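Local coordinates for putative uncharacterized protein (Enterobacter cloacae, PDB 4HFK) that probably acts as an immunity protein of a type VI secretion system, binding and neutralising a partner amidase effector, at residues W18-C23 against K82-A87. Residues are numbered along the deposited sequence; the frame is centred on the assembly and turned at random.
Sequences WVQNRC and KCTLIA
C23 meets C83 where helices 11-27 and 79-87 pack closely, their local axes 8.2 Å apart and inclined at 145°, roughly antiparallel. C83 SG lies against C23 CB at 3.4 Å; the two sulfurs point to different neighbours, and no disulfide joins them. With its SG anti to the carbonyl carbon, C23 instead turns its sulfur to I86 CG2, 3.8 Å away. One turn along, V19 leans its CG1 branch over the backbone of A87, reaching A87 CA at 3.6 Å, while the small methyl of A87 lets the helices close in beside Q20 N. I62, L65 and L66 of helix 52-66 and I92 continue this apolar core. The looser, polar side at Q20 and T84 is still buried, covered by a second subunit whose N17 packs on T84. Here the Q20 chain, bent at chi2, crosses T84 and donates from NE2 to T84 OG1 over 3.2 Å. That bond is bent to 140°, its acceptor 28° out of the amide plane; the stronger partner of NE2 is OE1 of Q20 of the second subunit. The pairing belongs to an all-helical fold, four helices and no strand, of the T6SS amidase immunity family.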
# COMPACT_ATOMS: atom_id res chain seq x y z
N TRP B 18 -4.64 -3.00 -6.83
CA TRP B 18 -5.70 -3.93 -6.45
C TRP B 18 -5.13 -5.06 -5.61
O TRP B 18 -5.63 -5.35 -4.50
CB TRP B 18 -6.44 -4.50 -7.67
CG TRP B 18 -7.58 -5.43 -7.26
CD1 TRP B 18 -8.86 -5.07 -6.94
CD2 TRP B 18 -7.51 -6.86 -7.10
NE1 TRP B 18 -9.60 -6.19 -6.61
CE2 TRP B 18 -8.80 -7.30 -6.70
CE3 TRP B 18 -6.50 -7.81 -7.27
CZ2 TRP B 18 -9.09 -8.65 -6.46
CZ3 TRP B 18 -6.79 -9.15 -7.04
CH2 TRP B 18 -8.08 -9.55 -6.64
N VAL B 19 -4.08 -5.70 -6.11
CA VAL B 19 -3.48 -6.84 -5.41
C VAL B 19 -2.97 -6.42 -4.03
O VAL B 19 -3.20 -7.13 -3.04
CB VAL B 19 -2.30 -7.46 -6.21
CG1 VAL B 19 -1.56 -8.50 -5.35
CG2 VAL B 19 -2.81 -8.11 -7.51
N GLN B 20 -2.29 -5.28 -3.98
CA GLN B 20 -1.73 -4.80 -2.71
C GLN B 20 -2.83 -4.49 -1.69
O GLN B 20 -2.76 -4.91 -0.54
CB GLN B 20 -0.86 -3.55 -2.94
CG GLN B 20 0.18 -3.32 -1.82
CD GLN B 20 -0.06 -2.05 -1.03
OE1 GLN B 20 -1.10 -1.42 -1.15
NE2 GLN B 20 0.93 -1.66 -0.22
N ASN B 21 -3.85 -3.75 -2.13
CA ASN B 21 -4.93 -3.35 -1.23
C ASN B 21 -5.67 -4.57 -0.72
O ASN B 21 -6.03 -4.66 0.46
CB ASN B 21 -5.91 -2.41 -1.93
CG ASN B 21 -5.36 -1.02 -2.13
OD1 ASN B 21 -6.08 -0.12 -2.57
ND2 ASN B 21 -4.07 -0.81 -1.81
N ARG B 22 -5.90 -5.53 -1.60
CA ARG B 22 -6.54 -6.77 -1.21
C ARG B 22 -5.67 -7.59 -0.23
O ARG B 22 -6.19 -8.21 0.71
CB ARG B 22 -6.88 -7.60 -2.45
CG ARG B 22 -7.50 -8.92 -2.12
CD ARG B 22 -8.65 -9.22 -3.06
NE ARG B 22 -9.25 -10.50 -2.73
CZ ARG B 22 -10.41 -10.64 -2.09
NH1 ARG B 22 -11.10 -9.57 -1.72
NH2 ARG B 22 -10.88 -11.85 -1.84
N CYS B 23 -4.36 -7.59 -0.44
CA CYS B 23 -3.47 -8.24 0.52
C CYS B 23 -3.58 -7.60 1.90
O CYS B 23 -3.67 -8.30 2.91
CB CYS B 23 -2.01 -8.16 0.08
SG CYS B 23 -1.56 -9.30 -1.20
N LYS B 82 5.35 -7.03 2.63
CA LYS B 82 5.04 -8.25 1.86
C LYS B 82 3.90 -8.03 0.86
O LYS B 82 3.95 -8.54 -0.26
CB LYS B 82 4.70 -9.42 2.80
CG LYS B 82 4.53 -10.76 2.06
CD LYS B 82 3.87 -11.85 2.91
CE LYS B 82 4.41 -11.90 4.33
NZ LYS B 82 3.57 -12.76 5.22
N CYS B 83 2.88 -7.27 1.25
CA CYS B 83 1.79 -6.95 0.33
C CYS B 83 2.32 -6.32 -0.97
O CYS B 83 1.83 -6.61 -2.07
CB CYS B 83 0.77 -6.01 0.99
SG CYS B 83 -0.10 -6.73 2.44
N THR B 84 3.33 -5.46 -0.86
CA THR B 84 3.89 -4.85 -2.06
C THR B 84 4.73 -5.86 -2.83
O THR B 84 4.68 -5.90 -4.07
CB THR B 84 4.70 -3.58 -1.74
OG1 THR B 84 3.80 -2.55 -1.31
CG2 THR B 84 5.45 -3.08 -2.97
N LEU B 85 5.48 -6.69 -2.11
CA LEU B 85 6.30 -7.71 -2.78
C LEU B 85 5.41 -8.63 -3.59
O LEU B 85 5.74 -8.98 -4.73
CB LEU B 85 7.12 -8.51 -1.77
CG LEU B 85 8.11 -7.69 -0.93
CD1 LEU B 85 9.00 -8.59 -0.10
CD2 LEU B 85 8.97 -6.79 -1.82
N ILE B 86 4.27 -9.00 -3.01
CA ILE B 86 3.33 -9.88 -3.67
C ILE B 86 2.74 -9.23 -4.93
O ILE B 86 2.66 -9.86 -5.98
CB ILE B 86 2.19 -10.32 -2.70
CG1 ILE B 86 2.75 -11.33 -1.69
CG2 ILE B 86 1.02 -10.93 -3.47
CD1 ILE B 86 1.78 -11.70 -0.54
N ALA B 87 2.35 -7.96 -4.82
CA ALA B 87 1.78 -7.23 -5.95
C ALA B 87 2.74 -7.18 -7.14
O ALA B 87 2.32 -7.16 -8.31
CB ALA B 87 1.40 -5.82 -5.53